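PDB 6NYR: Crov588 from Cafeteriavirus, which is of unknown function but folds as a circular leucine-rich-repeat protein built from many FNIP repeats, probably a scaffold for binding other molecules. Local coordinates for residues L447-T452 against L469-T474; N361-L366 against N383-L388. All coordinates share one frame; numbering follows the deposited sequence.

Contact 1: residues L447-T452 against L469-T474; sequences LPDSLT and LPNSLT
D449 turns its CG back beside its own backbone N (chi1 -76°), which brings the carboxylate over to the N471 backbone, while L447 folds in the same sense and so lays CD1 against the P470 ring. The two segments are matching parts of successive coils of a leucine-rich-repeat solenoid, each passing through a type I turn, P448 to L451 and P470 to L473, before it runs into the next short strand. In the polar part, N471 N donates to D449 OD1 over 3.2 Å. It comes in on the anti side of the carboxylate, 26° out of its plane, and the bond is fairly bent (153°). The P470 ring, at the start of its own turn, presses against segment 447-452. Its CD lies 3.7 Å from L447 CB and its CG 3.7 Å from L451 CB, so the ring is braced by two leucines, while its CB sits 3.0 Å from P448 O. Farther inside, L447 CD1 meets L469 CD2 at 4.0 Å, the two side chains running side by side; L454 touches both leucines and L432 also packs on L447, in the apolar interior of the solenoid. S450 faces the preceding coil instead, and its OG is bonded to G428 N and L429 O. Near the strands, T452 CG2 rests 3.5 Å from S472 O, and L473 CD1 also lies against T452 O. The same carbonyl adds a backbone-to-backbone link: T474 N reaches T452 O over 2.9 Å, in the carbonyl plane and on a lone pair.

Contact 2: residues N361-L366 against N383-L388; sequences NSLTHL and NSLVHL
T364 O is gripped by two successive backbone amides of the facing segment, V386 N and H387 N, each 3.0 Å away. The H387 N-H lies nearly along the C=O axis, whereas V386 N is tilted 21° from the carbonyl plane; the shared acceptor thus ties the end of one loop to the last loop residue and first strand residue of the next coil. One step on, L366 N donates to H387 O over 3.0 Å, almost straight at 168°, consistent with the parallel pairing of H365 with H387 and L366 with L388. At the other end S384 OG sits 2.7 Å from N361 O and 2.7 Å from L363 O; its one proton can serve either carbonyl. On one face of the strands the histidines follow each other. H365 CD2 lies 3.4 Å from H387 CB, and since H387 sends its CG anti to the backbone N while H365 holds it beside the N, the rings are slid apart, barely overlapping, with planes 24° apart. V386 CG2 covers one face of the H365 ring, and T364 OG1 hydrogen-bonds ND1 in the ring plane. H343 and Y409 extend this row of stacked rings. On the face of L366 and L388, loop leucines join them: L385 CD1 tucks 3.7 Å from L366 CB, and L363 lies alongside L385 as L366 does L388. The serine link recurs at S362 and S406; inward leucines beside short parallel strands characterise the leucine-rich-repeat solenoid.

In the fold
Contact 2 comes first along the chain and closes before contact 1 opens; their centres lie about 21 Å apart and their nearest atoms about 10 Å, without touching. Both join coils in adjacent turns of the same solenoid, at the bend that leads into a short strand. Contact 2 takes in the starts of strands 365-367 and 387-389, whereas contact 1 stops just before strands 453-455 and 475-477. Strands 409-411 and 431-433 fall between them, all running parallel side by side. The two sites are thus the same structural join repeated 88 residues on, and the stacking of many such joins is consistent with the circular shape of the chain.

Contact 1: residues L447-T452 against L469-T474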
ATOM      1  N   LEU A 447       9.165  15.047  29.616  1.00 54.78           N
ATOM      2  CA  LEU A 447       9.448  14.086  28.562  1.00 53.84           C
ATOM      3  C   LEU A 447      10.552  13.141  29.017  1.00 58.26           C
ATOM      4  O   LEU A 447      11.632  13.606  29.392  1.00 62.52           O
ATOM      5  CB  LEU A 447       9.865  14.814  27.297  1.00 52.68           C
ATOM      6  CG  LEU A 447       8.833  15.807  26.760  1.00 52.27           C
ATOM      7  CD1 LEU A 447       9.413  16.639  25.629  1.00 51.63           C
ATOM      8  CD2 LEU A 447       7.586  15.067  26.294  1.00 51.52           C
ATOM      9  N   PRO A 448      10.325  11.825  29.006  1.00 58.77           N
ATOM     10  CA  PRO A 448      11.379  10.905  29.456  1.00 58.64           C
ATOM     11  C   PRO A 448      12.585  10.939  28.530  1.00 58.07           C
ATOM     12  O   PRO A 448      12.452  10.992  27.306  1.00 57.34           O
ATOM     13  CB  PRO A 448      10.690   9.533  29.418  1.00 59.52           C
ATOM     14  CG  PRO A 448       9.581   9.696  28.408  1.00 58.20           C
ATOM     15  CD  PRO A 448       9.101  11.118  28.588  1.00 56.77           C
ATOM     16  N   ASP A 449      13.775  10.907  29.135  1.00 61.65           N
ATOM     17  CA  ASP A 449      15.006  10.969  28.358  1.00 62.51           C
ATOM     18  C   ASP A 449      15.150   9.790  27.406  1.00 61.08           C
ATOM     19  O   ASP A 449      15.933   9.874  26.454  1.00 61.26           O
ATOM     20  CB  ASP A 449      16.207  11.043  29.304  1.00 66.15           C
ATOM     21  CG  ASP A 449      16.375  12.420  29.924  1.00 70.82           C
ATOM     22  OD1 ASP A 449      16.263  13.419  29.183  1.00 70.81           O
ATOM     23  OD2 ASP A 449      16.604  12.508  31.148  1.00 73.97           O
ATOM     24  N   SER A 450      14.406   8.702  27.626  1.00 59.10           N
ATOM     25  CA  SER A 450      14.457   7.559  26.720  1.00 55.89           C
ATOM     26  C   SER A 450      13.818   7.865  25.370  1.00 53.56           C
ATOM     27  O   SER A 450      14.136   7.198  24.379  1.00 54.86           O
ATOM     28  CB  SER A 450      13.760   6.353  27.356  1.00 56.74           C
ATOM     29  OG  SER A 450      12.387   6.619  27.584  1.00 54.94           O
ATOM     30  N   LEU A 451      12.928   8.850  25.316  1.00 50.26           N
ATOM     31  CA  LEU A 451      12.172   9.140  24.106  1.00 50.59           C
ATOM     32  C   LEU A 451      13.090   9.497  22.944  1.00 51.55           C
ATOM     33  O   LEU A 451      14.042  10.265  23.090  1.00 52.15           O
ATOM     34  CB  LEU A 451      11.208  10.298  24.371  1.00 52.67           C
ATOM     35  CG  LEU A 451      10.006  10.485  23.454  1.00 49.62           C
ATOM     36  CD1 LEU A 451       8.942   9.450  23.753  1.00 50.22           C
ATOM     37  CD2 LEU A 451       9.455  11.899  23.596  1.00 50.96           C
ATOM     38  N   THR A 452      12.794   8.923  21.777  1.00 48.98           N
ATOM     39  CA  THR A 452      13.511   9.237  20.550  1.00 48.99           C
ATOM     40  C   THR A 452      12.662   9.944  19.504  1.00 49.37           C
ATOM     41  O   THR A 452      13.197  10.751  18.742  1.00 49.97           O
ATOM     42  CB  THR A 452      14.090   7.956  19.929  1.00 53.53           C
ATOM     43  OG1 THR A 452      13.026   7.038  19.655  1.00 59.51           O
ATOM     44  CG2 THR A 452      15.095   7.309  20.871  1.00 53.47           C
ATOM     45  N   LEU A 469      13.497  18.966  26.110  1.00 54.45           N
ATOM     46  CA  LEU A 469      13.505  17.850  25.175  1.00 52.93           C
ATOM     47  C   LEU A 469      14.433  16.749  25.676  1.00 53.26           C
ATOM     48  O   LEU A 469      15.505  17.035  26.221  1.00 53.91           O
ATOM     49  CB  LEU A 469      13.946  18.316  23.797  1.00 53.76           C
ATOM     50  CG  LEU A 469      13.026  19.334  23.118  1.00 56.54           C
ATOM     51  CD1 LEU A 469      13.547  19.664  21.718  1.00 54.42           C
ATOM     52  CD2 LEU A 469      11.588  18.845  23.059  1.00 55.31           C
ATOM     53  N   PRO A 470      14.030  15.489  25.533  1.00 51.99           N
ATOM     54  CA  PRO A 470      14.840  14.393  26.079  1.00 54.39           C
ATOM     55  C   PRO A 470      16.177  14.255  25.364  1.00 57.62           C
ATOM     56  O   PRO A 470      16.360  14.670  24.216  1.00 56.43           O
ATOM     57  CB  PRO A 470      13.966  13.147  25.864  1.00 55.59           C
ATOM     58  CG  PRO A 470      12.945  13.544  24.844  1.00 55.61           C
ATOM     59  CD  PRO A 470      12.743  15.023  24.981  1.00 52.41           C
ATOM     60  N   ASN A 471      17.127  13.646  26.082  1.00 60.23           N
ATOM     61  CA  ASN A 471      18.494  13.536  25.587  1.00 59.16           C
ATOM     62  C   ASN A 471      18.598  12.639  24.364  1.00 55.54           C
ATOM     63  O   ASN A 471      19.436  12.894  23.492  1.00 53.98           O
ATOM     64  CB  ASN A 471      19.403  13.006  26.699  1.00 66.29           C
ATOM     65  CG  ASN A 471      19.310  13.828  27.973  1.00 72.40           C
ATOM     66  OD1 ASN A 471      19.160  13.285  29.070  1.00 74.24           O
ATOM     67  ND2 ASN A 471      19.401  15.145  27.835  1.00 74.12           N
ATOM     68  N   SER A 472      17.771  11.604  24.275  1.00 54.53           N
ATOM     69  CA  SER A 472      17.878  10.620  23.210  1.00 53.92           C
ATOM     70  C   SER A 472      17.092  10.989  21.962  1.00 51.59           C
ATOM     71  O   SER A 472      17.070  10.201  21.012  1.00 53.72           O
ATOM     72  CB  SER A 472      17.418   9.252  23.728  1.00 57.28           C
ATOM     73  OG  SER A 472      16.356   9.402  24.657  1.00 59.66           O
ATOM     74  N   LEU A 473      16.464  12.161  21.930  1.00 49.93           N
ATOM     75  CA  LEU A 473      15.583  12.516  20.825  1.00 46.26           C
ATOM     76  C   LEU A 473      16.341  12.556  19.505  1.00 44.38           C
ATOM     77  O   LEU A 473      17.342  13.267  19.374  1.00 46.26           O
ATOM     78  CB  LEU A 473      14.935  13.874  21.085  1.00 49.14           C
ATOM     79  CG  LEU A 473      13.653  14.170  20.301  1.00 49.02           C
ATOM     80  CD1 LEU A 473      12.519  13.279  20.794  1.00 50.53           C
ATOM     81  CD2 LEU A 473      13.280  15.639  20.409  1.00 49.48           C
ATOM     82  N   THR A 474      15.865  11.784  18.527  1.00 43.94           N
ATOM     83  CA  THR A 474      16.403  11.843  17.174  1.00 44.99           C
ATOM     84  C   THR A 474      15.465  12.504  16.172  1.00 43.80           C
ATOM     85  O   THR A 474      15.932  12.954  15.120  1.00 43.23           O
ATOM     86  CB  THR A 474      16.729  10.427  16.663  1.00 48.12           C
ATOM     87  OG1 THR A 474      15.547   9.612  16.715  1.00 46.50           O
ATOM     88  CG2 THR A 474      17.831   9.794  17.489  1.00 49.01           C
TER

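Contact 2: residues N361-L366 against N383-L388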
ATOM      1  N   ASN A 361      -2.945  -9.346  31.958  1.00 61.76           N
ATOM      2  CA  ASN A 361      -1.540  -8.997  32.122  1.00 61.42           C
ATOM      3  C   ASN A 361      -0.678  -9.455  30.954  1.00 58.84           C
ATOM      4  O   ASN A 361       0.543  -9.275  31.000  1.00 62.34           O
ATOM      5  CB  ASN A 361      -0.994  -9.584  33.429  1.00 66.09           C
ATOM      6  CG  ASN A 361      -1.246  -8.682  34.621  1.00 68.31           C
ATOM      7  OD1 ASN A 361      -1.042  -7.467  34.550  1.00 65.21           O
ATOM      8  ND2 ASN A 361      -1.687  -9.272  35.728  1.00 72.22           N
ATOM      9  N   SER A 362      -1.277 -10.028  29.915  1.00 57.67           N
ATOM     10  CA  SER A 362      -0.556 -10.359  28.696  1.00 57.89           C
ATOM     11  C   SER A 362      -0.703  -9.288  27.625  1.00 57.10           C
ATOM     12  O   SER A 362      -0.024  -9.368  26.595  1.00 57.49           O
ATOM     13  CB  SER A 362      -1.043 -11.705  28.140  1.00 58.06           C
ATOM     14  OG  SER A 362      -2.458 -11.736  28.023  1.00 59.01           O
ATOM     15  N   LEU A 363      -1.548  -8.281  27.850  1.00 54.82           N
ATOM     16  CA  LEU A 363      -1.868  -7.311  26.809  1.00 53.24           C
ATOM     17  C   LEU A 363      -0.649  -6.463  26.474  1.00 50.24           C
ATOM     18  O   LEU A 363      -0.074  -5.808  27.350  1.00 47.76           O
ATOM     19  CB  LEU A 363      -3.026  -6.424  27.260  1.00 52.10           C
ATOM     20  CG  LEU A 363      -3.853  -5.781  26.144  1.00 52.01           C
ATOM     21  CD1 LEU A 363      -4.689  -6.844  25.431  1.00 48.89           C
ATOM     22  CD2 LEU A 363      -4.728  -4.663  26.690  1.00 52.48           C
ATOM     23  N   THR A 364      -0.276  -6.452  25.195  1.00 50.10           N
ATOM     24  CA  THR A 364       0.804  -5.609  24.702  1.00 50.86           C
ATOM     25  C   THR A 364       0.324  -4.453  23.841  1.00 48.53           C
ATOM     26  O   THR A 364       1.002  -3.428  23.776  1.00 48.72           O
ATOM     27  CB  THR A 364       1.804  -6.445  23.885  1.00 54.40           C
ATOM     28  OG1 THR A 364       1.149  -7.023  22.747  1.00 52.28           O
ATOM     29  CG2 THR A 364       2.404  -7.554  24.745  1.00 55.99           C
ATOM     30  N   HIS A 365      -0.833  -4.590  23.198  1.00 46.62           N
ATOM     31  CA  HIS A 365      -1.328  -3.606  22.241  1.00 47.29           C
ATOM     32  C   HIS A 365      -2.784  -3.301  22.557  1.00 44.34           C
ATOM     33  O   HIS A 365      -3.632  -4.199  22.523  1.00 42.08           O
ATOM     34  CB  HIS A 365      -1.183  -4.120  20.805  1.00 48.18           C
ATOM     35  CG  HIS A 365       0.237  -4.245  20.352  1.00 53.98           C
ATOM     36  ND1 HIS A 365       1.067  -5.262  20.771  1.00 58.13           N
ATOM     37  CD2 HIS A 365       0.976  -3.478  19.516  1.00 55.09           C
ATOM     38  CE1 HIS A 365       2.257  -5.115  20.215  1.00 57.82           C
ATOM     39  NE2 HIS A 365       2.228  -4.040  19.449  1.00 57.14           N
ATOM     40  N   LEU A 366      -3.066  -2.034  22.858  1.00 44.68           N
ATOM     41  CA  LEU A 366      -4.409  -1.579  23.200  1.00 47.57           C
ATOM     42  C   LEU A 366      -4.745  -0.377  22.335  1.00 45.66           C
ATOM     43  O   LEU A 366      -4.098   0.670  22.447  1.00 46.84           O
ATOM     44  CB  LEU A 366      -4.505  -1.211  24.681  1.00 46.34           C
ATOM     45  CG  LEU A 366      -5.846  -0.641  25.149  1.00 43.43           C
ATOM     46  CD1 LEU A 366      -6.966  -1.634  24.897  1.00 42.71           C
ATOM     47  CD2 LEU A 366      -5.779  -0.252  26.618  1.00 43.88           C
ATOM     48  N   ASN A 383       0.860  -4.092  33.115  1.00 61.29           N
ATOM     49  CA  ASN A 383       2.294  -3.824  33.088  1.00 64.05           C
ATOM     50  C   ASN A 383       3.010  -4.477  31.915  1.00 62.45           C
ATOM     51  O   ASN A 383       4.235  -4.347  31.813  1.00 66.77           O
ATOM     52  CB  ASN A 383       2.925  -4.288  34.402  1.00 68.18           C
ATOM     53  CG  ASN A 383       2.743  -3.283  35.514  1.00 73.58           C
ATOM     54  OD1 ASN A 383       2.116  -3.571  36.534  1.00 78.71           O
ATOM     55  ND2 ASN A 383       3.294  -2.092  35.325  1.00 73.32           N
ATOM     56  N   SER A 384       2.289  -5.166  31.035  1.00 60.18           N
ATOM     57  CA  SER A 384       2.849  -5.698  29.804  1.00 58.03           C
ATOM     58  C   SER A 384       2.648  -4.780  28.605  1.00 54.61           C
ATOM     59  O   SER A 384       3.201  -5.054  27.536  1.00 52.66           O
ATOM     60  CB  SER A 384       2.213  -7.058  29.496  1.00 61.15           C
ATOM     61  OG  SER A 384       0.804  -6.991  29.661  1.00 62.70           O
ATOM     62  N   LEU A 385       1.879  -3.707  28.755  1.00 53.65           N
ATOM     63  CA  LEU A 385       1.469  -2.911  27.605  1.00 51.86           C
ATOM     64  C   LEU A 385       2.647  -2.116  27.054  1.00 53.04           C
ATOM     65  O   LEU A 385       3.321  -1.388  27.789  1.00 50.57           O
ATOM     66  CB  LEU A 385       0.331  -1.979  28.014  1.00 53.40           C
ATOM     67  CG  LEU A 385      -0.635  -1.484  26.940  1.00 53.05           C
ATOM     68  CD1 LEU A 385      -1.578  -2.606  26.517  1.00 50.36           C
ATOM     69  CD2 LEU A 385      -1.417  -0.283  27.445  1.00 52.54           C
ATOM     70  N   VAL A 386       2.893  -2.262  25.753  1.00 51.70           N
ATOM     71  CA  VAL A 386       3.933  -1.499  25.081  1.00 53.54           C
ATOM     72  C   VAL A 386       3.360  -0.447  24.137  1.00 53.02           C
ATOM     73  O   VAL A 386       4.036   0.560  23.876  1.00 51.89           O
ATOM     74  CB  VAL A 386       4.903  -2.424  24.311  1.00 53.94           C
ATOM     75  CG1 VAL A 386       5.421  -3.537  25.211  1.00 53.99           C
ATOM     76  CG2 VAL A 386       4.231  -3.000  23.073  1.00 53.04           C
ATOM     77  N   HIS A 387       2.137  -0.633  23.641  1.00 50.76           N
ATOM     78  CA  HIS A 387       1.581   0.165  22.556  1.00 50.89           C
ATOM     79  C   HIS A 387       0.176   0.589  22.949  1.00 50.01           C
ATOM     80  O   HIS A 387      -0.700  -0.261  23.141  1.00 49.13           O
ATOM     81  CB  HIS A 387       1.560  -0.641  21.253  1.00 53.27           C
ATOM     82  CG  HIS A 387       1.194   0.163  20.047  1.00 59.42           C
ATOM     83  ND1 HIS A 387      -0.089   0.610  19.813  1.00 60.90           N
ATOM     84  CD2 HIS A 387       1.936   0.579  18.993  1.00 60.68           C
ATOM     85  CE1 HIS A 387      -0.118   1.281  18.675  1.00 60.91           C
ATOM     86  NE2 HIS A 387       1.097   1.276  18.158  1.00 59.65           N
ATOM     87  N   LEU A 388      -0.039   1.896  23.075  1.00 50.14           N
ATOM     88  CA  LEU A 388      -1.320   2.445  23.507  1.00 48.45           C
ATOM     89  C   LEU A 388      -1.724   3.562  22.557  1.00 48.37           C
ATOM     90  O   LEU A 388      -0.992   4.547  22.405  1.00 45.50           O
ATOM     91  CB  LEU A 388      -1.246   2.958  24.946  1.00 46.17           C
ATOM     92  CG  LEU A 388      -2.507   3.650  25.465  1.00 45.36           C
ATOM     93  CD1 LEU A 388      -3.693   2.710  25.431  1.00 46.33           C
ATOM     94  CD2 LEU A 388      -2.269   4.168  26.875  1.00 48.30           C
TER